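Local coordinates for B-agarase (Agarivorans gilvus, PDB 5Z6P), which is a glycoside hydrolase family 50 agarase that probably cleaves beta-galactosidic linkages in agarose, at residues L37-F42 with F206-S211; C96-A101 with S136-L141; S559-L564 with T578-Q583. All blocks are in the same frame, centred on the assembly; numbering follows the deposited sequence.

Interaction 1 (L37-F42 with F206-S211)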
loop_
_atom_site.group_PDB
_atom_site.type_symbol
_atom_site.label_atom_id
_atom_site.label_comp_id
_atom_site.label_asym_id
_atom_site.label_seq_id
_atom_site.Cartn_x
_atom_site.Cartn_y
_atom_site.Cartn_z
ATOM N N LEU A 37 18.800 -25.972 16.948
ATOM C CA LEU A 37 20.031 -26.453 16.338
ATOM C C LEU A 37 20.773 -25.293 15.662
ATOM O O LEU A 37 20.284 -24.724 14.698
ATOM C CB LEU A 37 19.725 -27.564 15.327
ATOM C CG LEU A 37 20.763 -28.676 15.121
ATOM C CD1 LEU A 37 20.253 -29.657 14.089
ATOM C CD2 LEU A 37 22.155 -28.152 14.726
ATOM N N PRO A 38 21.960 -24.942 16.177
ATOM C CA PRO A 38 22.776 -23.867 15.593
ATOM C C PRO A 38 23.130 -24.099 14.126
ATOM O O PRO A 38 23.487 -25.206 13.746
ATOM C CB PRO A 38 24.036 -23.886 16.454
ATOM C CG PRO A 38 23.597 -24.482 17.740
ATOM C CD PRO A 38 22.571 -25.501 17.395
ATOM N N LEU A 39 23.031 -23.061 13.308
ATOM C CA LEU A 39 23.415 -23.185 11.915
ATOM C C LEU A 39 24.887 -22.854 11.689
ATOM O O LEU A 39 25.499 -23.360 10.757
ATOM C CB LEU A 39 22.542 -22.292 11.044
ATOM C CG LEU A 39 21.122 -22.817 10.840
ATOM C CD1 LEU A 39 20.261 -21.759 10.200
ATOM C CD2 LEU A 39 21.136 -24.078 9.998
ATOM N N PHE A 40 25.456 -22.011 12.541
ATOM C CA PHE A 40 26.821 -21.544 12.336
ATOM C C PHE A 40 27.636 -21.574 13.611
ATOM O O PHE A 40 27.143 -21.944 14.672
ATOM C CB PHE A 40 26.824 -20.121 11.769
ATOM C CG PHE A 40 26.023 -19.976 10.520
ATOM C CD1 PHE A 40 26.311 -20.750 9.411
ATOM C CD2 PHE A 40 24.989 -19.069 10.448
ATOM C CE1 PHE A 40 25.576 -20.632 8.259
ATOM C CE2 PHE A 40 24.244 -18.947 9.298
ATOM C CZ PHE A 40 24.539 -19.733 8.199
ATOM N N ASP A 41 28.897 -21.182 13.493
ATOM C CA ASP A 41 29.761 -21.018 14.650
ATOM C C ASP A 41 30.393 -19.641 14.604
ATOM O O ASP A 41 31.278 -19.389 13.792
ATOM C CB ASP A 41 30.837 -22.099 14.687
ATOM C CG ASP A 41 31.692 -22.024 15.932
ATOM O OD1 ASP A 41 31.303 -21.308 16.878
ATOM O OD2 ASP A 41 32.741 -22.698 15.972
ATOM N N PHE A 42 29.927 -18.747 15.468
ATOM C CA PHE A 42 30.443 -17.390 15.494
ATOM C C PHE A 42 31.589 -17.272 16.503
ATOM O O PHE A 42 32.023 -16.173 16.833
ATOM C CB PHE A 42 29.334 -16.387 15.825
ATOM C CG PHE A 42 28.457 -16.017 14.653
ATOM C CD1 PHE A 42 28.528 -16.705 13.460
ATOM C CD2 PHE A 42 27.569 -14.961 14.754
ATOM C CE1 PHE A 42 27.730 -16.356 12.398
ATOM C CE2 PHE A 42 26.766 -14.605 13.698
ATOM C CZ PHE A 42 26.847 -15.300 12.514
ATOM N N PHE A 206 21.987 -17.693 15.049
ATOM C CA PHE A 206 21.304 -18.324 13.935
ATOM C C PHE A 206 21.138 -19.804 14.230
ATOM O O PHE A 206 22.074 -20.468 14.665
ATOM C CB PHE A 206 22.058 -18.127 12.602
ATOM C CG PHE A 206 22.071 -16.709 12.110
ATOM C CD1 PHE A 206 23.063 -15.841 12.519
ATOM C CD2 PHE A 206 21.089 -16.243 11.256
ATOM C CE1 PHE A 206 23.087 -14.545 12.087
ATOM C CE2 PHE A 206 21.110 -14.930 10.824
ATOM C CZ PHE A 206 22.115 -14.089 11.240
ATOM N N ARG A 207 19.934 -20.304 13.970
ATOM C CA ARG A 207 19.528 -21.634 14.375
ATOM C C ARG A 207 18.266 -22.065 13.661
ATOM O O ARG A 207 17.543 -21.237 13.108
ATOM C CB ARG A 207 19.288 -21.669 15.879
ATOM C CG ARG A 207 18.117 -20.810 16.323
ATOM C CD ARG A 207 18.263 -20.402 17.763
ATOM N NE ARG A 207 17.101 -19.699 18.280
ATOM C CZ ARG A 207 17.048 -18.389 18.502
ATOM N NH1 ARG A 207 18.092 -17.631 18.242
ATOM N NH2 ARG A 207 15.950 -17.837 18.988
ATOM N N LEU A 208 18.013 -23.371 13.682
ATOM C CA LEU A 208 16.709 -23.914 13.354
ATOM C C LEU A 208 16.027 -24.232 14.675
ATOM O O LEU A 208 16.643 -24.800 15.577
ATOM C CB LEU A 208 16.828 -25.154 12.468
ATOM C CG LEU A 208 17.388 -24.850 11.076
ATOM C CD1 LEU A 208 17.684 -26.115 10.319
ATOM C CD2 LEU A 208 16.423 -23.990 10.287
ATOM N N GLN A 209 14.769 -23.830 14.802
ATOM C CA GLN A 209 14.059 -23.990 16.055
ATOM C C GLN A 209 12.692 -24.612 15.846
ATOM O O GLN A 209 11.914 -24.154 15.017
ATOM C CB GLN A 209 13.921 -22.644 16.762
ATOM C CG GLN A 209 13.314 -22.742 18.142
ATOM C CD GLN A 209 13.853 -21.687 19.082
ATOM O OE1 GLN A 209 15.063 -21.455 19.151
ATOM N NE2 GLN A 209 12.960 -21.048 19.824
ATOM N N SER A 210 12.418 -25.660 16.612
ATOM C CA SER A 210 11.128 -26.328 16.585
ATOM C C SER A 210 10.009 -25.372 16.978
ATOM O O SER A 210 10.154 -24.552 17.889
ATOM C CB SER A 210 11.133 -27.533 17.522
ATOM O OG SER A 210 10.995 -27.120 18.872
ATOM N N SER A 211 8.889 -25.489 16.278
ATOM C CA SER A 211 7.744 -24.632 16.526
ATOM C C SER A 211 6.620 -25.473 17.134
ATOM O O SER A 211 6.217 -26.483 16.567
ATOM C CB SER A 211 7.302 -23.952 15.222
ATOM O OG SER A 211 6.741 -22.674 15.468
#
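Leu37 and Leu208 form an antiparallel hydrogen-bonded pair, with Leu37 N to Leu208 O and Leu208 N to Leu37 O both 2.8 Å. Pro38 has no N-H to give and sits opposite Arg207 as the non-hydrogen-bonded pair; Leu39 N then reaches Phe206 O at 3.1 Å, just past the end of strand 36-38. Beyond it, Phe40 and Phe42 both reach Phe206. Phe40 CG lies beside its own backbone N, opposite the carbonyl carbon (chi1 -55°), which swings the ring back so that CD2 comes 3.8 Å from Phe206 CB. Its edge is turned toward the face of Phe206 in an offset edge-to-face pair, planes at 65°. Phe42 meets the same ring farther out, CZ lying 3.8 Å from Phe206 CD1, in an oblique arrangement, and the three phenylalanines make an aromatic cluster. Leu39 spreads over three partners: its CB sits over the centre of one face of the Phe40 ring, its CD1 lies against the backbone of Arg207, and CD2 is 4.0 Å from Leu208 CG, the two leucines crossing at about a right angle. Arg207 CG stands between backbone N and carbonyl carbon (chi1 66°); CB still rests 3.4 Å from Leu37 O, but from CG to NE the extended chain heads away from residues 37-42. There NE donates to Gln209 OE1 at 2.8 Å, nearly in the guanidinium plane, while NH1 pairs with Asp100 and NH2 with Ser136. Phe206 also packs on Phe97 and Phe99 of the neighbouring strand in this CBM-like beta-sandwich domain. The contact is chemically divided: backbone bonds fix the N-terminal strand to strand 199-210, apolar side chains pack on the face of Leu37 and Leu208, and on that of Pro38 and Arg207 a guanidinium with several partners reaches the next strands.

Interaction 2 (C96-A101 with S136-L141); sequences CFAFDA and SFMVEL
Cys96 SG lies 3.5 Å from Met138 CE and just as near Glu140 CA, in the close-packed part of the contact between strands 95-103 and 135-140. The methionine chain, bent at both chi2 (-101°) and chi3 (-77°), folds its thioether back over the neighbouring strand, so that SD also comes 3.8 Å from Ala98 CB. The alanine methyl itself comes against the other backbone, 3.2 Å from Phe137 O. The strands pair antiparallel, each hydrogen-bonded pair carrying two bonds: Phe97 with Val139 and Phe99 with Phe137. In the first, Val139 N to Phe97 O is short and straight at 2.8 Å, whereas the return bond from Phe97 N is bent, its donor tilted from the carbonyl plane. This ladder belongs to the beta-sandwich of the agarase CBM-like domain, with strand 199-210 on one flank and strand 168-174 on the other. On the face of Phe97, Phe99, Phe137 and Val139 the cross-strand fit is slacker: Phe99 CE2 and Phe137 CD2 are 4.4 Å apart, and the Phe97 ring leads away from its partner strand, toward Leu39 and Phe206. Ala101 CB is closer, 3.7 Å from Phe137 CE2. Strand 109-117 packs on this side through Met111, Ile113 and Ile115. Solvent comes nearest at partly exposed Ser136, whose OG donates to Asp100 OD1; the modelled 2.5 Å between these two atoms is doubtfully short. Farther along, the Glu140 carboxylate turns to the backbone N of Cys151, a disulfide cysteine.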
loop_
_atom_site.group_PDB
_atom_site.type_symbol
_atom_site.label_atom_id
_atom_site.label_comp_id
_atom_site.label_asym_id
_atom_site.label_seq_id
_atom_site.Cartn_x
_atom_site.Cartn_y
_atom_site.Cartn_z
ATOM N N CYS A 96 11.118 -23.213 12.729
ATOM C CA CYS A 96 11.433 -21.867 12.261
ATOM C C CYS A 96 12.929 -21.676 11.988
ATOM O O CYS A 96 13.790 -22.234 12.674
ATOM C CB CYS A 96 10.997 -20.816 13.280
ATOM S SG CYS A 96 9.259 -20.841 13.730
ATOM N N PHE A 97 13.228 -20.881 10.972
ATOM C CA PHE A 97 14.539 -20.271 10.872
ATOM C C PHE A 97 14.541 -19.101 11.860
ATOM O O PHE A 97 13.615 -18.299 11.878
ATOM C CB PHE A 97 14.833 -19.812 9.441
ATOM C CG PHE A 97 16.047 -18.945 9.327
ATOM C CD1 PHE A 97 17.313 -19.498 9.364
ATOM C CD2 PHE A 97 15.923 -17.572 9.198
ATOM C CE1 PHE A 97 18.440 -18.693 9.268
ATOM C CE2 PHE A 97 17.047 -16.762 9.105
ATOM C CZ PHE A 97 18.303 -17.323 9.140
ATOM N N ALA A 98 15.558 -19.026 12.707
ATOM C CA ALA A 98 15.561 -18.049 13.782
ATOM C C ALA A 98 16.933 -17.409 13.991
ATOM O O ALA A 98 17.959 -17.962 13.609
ATOM C CB ALA A 98 15.094 -18.690 15.062
ATOM N N PHE A 99 16.928 -16.228 14.589
ATOM C CA PHE A 99 18.157 -15.567 15.006
ATOM C C PHE A 99 17.818 -14.498 16.027
ATOM O O PHE A 99 16.666 -14.096 16.164
ATOM C CB PHE A 99 18.896 -14.951 13.812
ATOM C CG PHE A 99 18.092 -13.933 13.052
ATOM C CD1 PHE A 99 17.282 -14.321 11.998
ATOM C CD2 PHE A 99 18.153 -12.592 13.384
ATOM C CE1 PHE A 99 16.546 -13.393 11.296
ATOM C CE2 PHE A 99 17.423 -11.662 12.679
ATOM C CZ PHE A 99 16.611 -12.069 11.645
ATOM N N ASP A 100 18.823 -14.032 16.745
ATOM C CA ASP A 100 18.603 -12.964 17.705
ATOM C C ASP A 100 19.152 -11.683 17.128
ATOM O O ASP A 100 20.098 -11.725 16.358
ATOM C CB ASP A 100 19.261 -13.288 19.045
ATOM C CG ASP A 100 18.615 -14.472 19.735
ATOM O OD1 ASP A 100 17.481 -14.838 19.358
ATOM O OD2 ASP A 100 19.239 -15.034 20.653
ATOM N N ALA A 101 18.558 -10.554 17.499
ATOM C CA ALA A 101 18.999 -9.268 16.988
ATOM C C ALA A 101 18.808 -8.139 17.995
ATOM O O ALA A 101 17.807 -8.099 18.701
ATOM C CB ALA A 101 18.262 -8.946 15.704
ATOM N N SER A 136 14.386 -12.294 20.176
ATOM C CA SER A 136 14.488 -13.486 19.326
ATOM C C SER A 136 13.463 -13.414 18.207
ATOM O O SER A 136 12.318 -13.079 18.457
ATOM C CB SER A 136 14.279 -14.782 20.114
ATOM O OG SER A 136 15.470 -15.177 20.763
ATOM N N PHE A 137 13.869 -13.728 16.980
ATOM C CA PHE A 137 12.972 -13.657 15.834
ATOM C C PHE A 137 12.829 -15.018 15.173
ATOM O O PHE A 137 13.795 -15.741 15.030
ATOM C CB PHE A 137 13.463 -12.618 14.822
ATOM C CG PHE A 137 13.484 -11.221 15.363
ATOM C CD1 PHE A 137 12.341 -10.454 15.360
ATOM C CD2 PHE A 137 14.638 -10.691 15.911
ATOM C CE1 PHE A 137 12.344 -9.188 15.874
ATOM C CE2 PHE A 137 14.652 -9.426 16.409
ATOM C CZ PHE A 137 13.497 -8.668 16.395
ATOM N N MET A 138 11.604 -15.362 14.789
ATOM C CA MET A 138 11.300 -16.668 14.218
ATOM C C MET A 138 10.577 -16.523 12.889
ATOM O O MET A 138 9.592 -15.793 12.790
ATOM C CB MET A 138 10.434 -17.486 15.170
ATOM C CG MET A 138 10.962 -17.601 16.590
ATOM S SD MET A 138 11.773 -19.182 16.876
ATOM C CE MET A 138 10.380 -20.305 17.052
ATOM N N VAL A 139 11.072 -17.209 11.869
ATOM C CA VAL A 139 10.395 -17.255 10.585
ATOM C C VAL A 139 9.930 -18.691 10.341
ATOM O O VAL A 139 10.743 -19.570 10.065
ATOM C CB VAL A 139 11.306 -16.796 9.445
ATOM C CG1 VAL A 139 10.533 -16.747 8.143
ATOM C CG2 VAL A 139 11.897 -15.440 9.763
ATOM N N GLU A 140 8.624 -18.927 10.469
ATOM C CA GLU A 140 8.095 -20.282 10.424
ATOM C C GLU A 140 7.953 -20.763 9.003
ATOM O O GLU A 140 7.233 -20.179 8.207
ATOM C CB GLU A 140 6.748 -20.378 11.140
ATOM C CG GLU A 140 6.081 -21.746 10.955
ATOM C CD GLU A 140 5.060 -22.068 12.033
ATOM O OE1 GLU A 140 5.430 -22.095 13.226
ATOM O OE2 GLU A 140 3.885 -22.280 11.681
ATOM N N LEU A 141 8.662 -21.837 8.695
ATOM C CA LEU A 141 8.700 -22.375 7.349
ATOM C C LEU A 141 7.824 -23.621 7.226
ATOM O O LEU A 141 7.544 -24.080 6.131
ATOM C CB LEU A 141 10.143 -22.690 6.945
ATOM C CG LEU A 141 11.041 -21.489 6.633
ATOM C CD1 LEU A 141 12.477 -21.917 6.390
ATOM C CD2 LEU A 141 10.512 -20.726 5.438
#

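Interaction 3 (S559-L564 with T578-Q583); sequences SWQTNL and THNSAQ
A capping box opens helix 581-609, and its Asn580 also ties that helix to the end of helix 553-560: ND2 donates to a lone pair of Ser559 O at 3.3 Å, a long and bent bond with the acceptor tilted out of the Asn580 amide plane. Within the box, Gln583 N donates to Asn580 OD1 at 2.8 Å and Asn580 N to Gln583 OE1 at 3.0 Å. The second bond and a water at NE2 together hold the Gln583 amide, while the stem of the same side chain lies over Trp560. Its CG lies 3.4 Å from the centroid of the indole five-membered ring, 12° off the normal, as a CH-pi contact; the amide plane is turned 70° to the ring. Gln583 NE2 donates a hydrogen bond to the water, 2.8 Å away, which also accepts from Thr578 N and makes a weak bond to Trp560 O. Beside the cap, Ala582 CB packs 3.2 Å from Ser559 OG, a hydroxyl bonded to Tyr550. The Trp560 NE1 bond to Asp586 joins the indole to the next turn of helix 581-609, and Leu529 of helix 523-530 and Leu577 of the preceding loop pack against the tryptophan.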
loop_
_atom_site.group_PDB
_atom_site.type_symbol
_atom_site.label_atom_id
_atom_site.label_comp_id
_atom_site.label_asym_id
_atom_site.label_seq_id
_atom_site.Cartn_x
_atom_site.Cartn_y
_atom_site.Cartn_z
ATOM N N SER A 559 15.818 -8.007 -37.476
ATOM C CA SER A 559 15.980 -7.427 -36.148
ATOM C C SER A 559 15.559 -8.380 -35.028
ATOM O O SER A 559 16.263 -8.511 -34.037
ATOM C CB SER A 559 15.192 -6.122 -36.072
ATOM O OG SER A 559 14.999 -5.705 -34.739
ATOM N N TRP A 560 14.421 -9.047 -35.205
ATOM C CA TRP A 560 13.886 -9.944 -34.187
ATOM C C TRP A 560 14.488 -11.349 -34.236
ATOM O O TRP A 560 14.299 -12.122 -33.313
ATOM C CB TRP A 560 12.367 -10.070 -34.320
ATOM C CG TRP A 560 11.613 -8.916 -33.812
ATOM C CD1 TRP A 560 12.083 -7.658 -33.604
ATOM C CD2 TRP A 560 10.240 -8.905 -33.422
ATOM N NE1 TRP A 560 11.092 -6.861 -33.126
ATOM C CE2 TRP A 560 9.950 -7.597 -33.001
ATOM C CE3 TRP A 560 9.231 -9.869 -33.406
ATOM C CZ2 TRP A 560 8.686 -7.231 -32.557
ATOM C CZ3 TRP A 560 7.982 -9.508 -32.958
ATOM C CH2 TRP A 560 7.714 -8.192 -32.546
ATOM N N GLN A 561 15.198 -11.658 -35.320
ATOM C CA GLN A 561 15.696 -13.006 -35.595
ATOM C C GLN A 561 14.534 -13.991 -35.625
ATOM O O GLN A 561 14.573 -15.031 -34.981
ATOM C CB GLN A 561 16.754 -13.425 -34.569
ATOM C CG GLN A 561 18.055 -12.607 -34.620
ATOM C CD GLN A 561 18.837 -12.778 -35.923
ATOM O OE1 GLN A 561 18.537 -13.653 -36.734
ATOM N NE2 GLN A 561 19.840 -11.930 -36.128
ATOM N N THR A 562 13.489 -13.621 -36.363
ATOM C CA THR A 562 12.297 -14.439 -36.539
ATOM C C THR A 562 12.126 -14.814 -38.010
ATOM O O THR A 562 12.853 -14.322 -38.851
ATOM C CB THR A 562 11.028 -13.708 -36.055
ATOM O OG1 THR A 562 10.938 -12.429 -36.704
ATOM C CG2 THR A 562 11.052 -13.524 -34.526
ATOM N N ASN A 563 11.167 -15.680 -38.317
ATOM C CA ASN A 563 10.908 -16.061 -39.706
ATOM C C ASN A 563 9.450 -15.833 -40.080
ATOM O O ASN A 563 8.814 -16.724 -40.633
ATOM C CB ASN A 563 11.249 -17.541 -39.970
ATOM C CG ASN A 563 12.595 -17.958 -39.411
ATOM O OD1 ASN A 563 12.675 -18.863 -38.582
ATOM N ND2 ASN A 563 13.656 -17.323 -39.871
ATOM N N LEU A 564 8.903 -14.671 -39.743
ATOM C CA LEU A 564 7.507 -14.389 -40.051
ATOM C C LEU A 564 7.315 -14.225 -41.562
ATOM O O LEU A 564 8.164 -13.663 -42.242
ATOM C CB LEU A 564 7.037 -13.146 -39.291
ATOM C CG LEU A 564 7.076 -13.332 -37.767
ATOM C CD1 LEU A 564 6.811 -12.042 -37.015
ATOM C CD2 LEU A 564 6.049 -14.385 -37.376
ATOM N N THR A 578 12.480 -14.397 -28.196
ATOM C CA THR A 578 13.699 -14.589 -27.425
ATOM C C THR A 578 14.041 -13.359 -26.585
ATOM O O THR A 578 14.881 -13.432 -25.699
ATOM C CB THR A 578 14.886 -14.939 -28.339
ATOM O OG1 THR A 578 15.273 -13.786 -29.102
ATOM C CG2 THR A 578 14.499 -16.069 -29.285
ATOM N N HIS A 579 13.382 -12.240 -26.876
ATOM C CA HIS A 579 13.597 -10.993 -26.153
ATOM C C HIS A 579 15.030 -10.462 -26.313
ATOM O O HIS A 579 15.680 -10.170 -25.321
ATOM C CB HIS A 579 13.288 -11.162 -24.656
ATOM C CG HIS A 579 11.948 -11.757 -24.356
ATOM N ND1 HIS A 579 10.874 -11.674 -25.225
ATOM C CD2 HIS A 579 11.498 -12.451 -23.287
ATOM C CE1 HIS A 579 9.834 -12.290 -24.702
ATOM N NE2 HIS A 579 10.185 -12.769 -23.520
ATOM N N ASN A 580 15.524 -10.308 -27.542
ATOM C CA ASN A 580 16.858 -9.733 -27.716
ATOM C C ASN A 580 16.798 -8.233 -27.486
ATOM O O ASN A 580 15.743 -7.706 -27.154
ATOM C CB ASN A 580 17.454 -10.077 -29.100
ATOM C CG ASN A 580 16.564 -9.655 -30.274
ATOM O OD1 ASN A 580 15.803 -8.702 -30.195
ATOM N ND2 ASN A 580 16.671 -10.381 -31.369
ATOM N N SER A 581 17.914 -7.535 -27.648
ATOM C CA SER A 581 17.925 -6.117 -27.294
ATOM C C SER A 581 17.065 -5.285 -28.243
ATOM O O SER A 581 16.487 -4.281 -27.834
ATOM C CB SER A 581 19.351 -5.569 -27.255
ATOM O OG SER A 581 20.031 -5.834 -28.455
ATOM N N ALA A 582 16.964 -5.708 -29.499
ATOM C CA ALA A 582 16.126 -4.994 -30.462
ATOM C C ALA A 582 14.639 -5.166 -30.145
ATOM O O ALA A 582 13.878 -4.213 -30.181
ATOM C CB ALA A 582 16.418 -5.456 -31.865
ATOM N N GLN A 583 14.231 -6.388 -29.839
ATOM C CA GLN A 583 12.856 -6.640 -29.438
ATOM C C GLN A 583 12.460 -5.854 -28.189
ATOM O O GLN A 583 11.325 -5.412 -28.080
ATOM C CB GLN A 583 12.632 -8.138 -29.206
ATOM C CG GLN A 583 12.551 -8.945 -30.500
ATOM C CD GLN A 583 12.583 -10.451 -30.273
ATOM O OE1 GLN A 583 13.241 -10.940 -29.363
ATOM N NE2 GLN A 583 11.887 -11.187 -31.124
HETATM O O HOH W 1 12.402 -13.959 -31.190
#

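Overall arrangement
Near the N terminus, strand 36-38 pairs with strand 199-210 in interaction 1, closing a long, helix-free excursion of 163 residues. Interaction 2 falls within that excursion and closes a shorter one between strands 95-103 and 135-140. The two touch, their centres 9 Å apart, because strands 199-210 and 95-103 are neighbours in the same sheet; together they tie four strands of the CBM-like domain side by side. Interaction 3 follows later in series, crossing neither, and closes a short loop containing helix 567-572 between two helices of the beta-galactosidase family region. It is a separate local junction: its nearest atoms are about 35 Å from interaction 1 and about 30 Å from interaction 2.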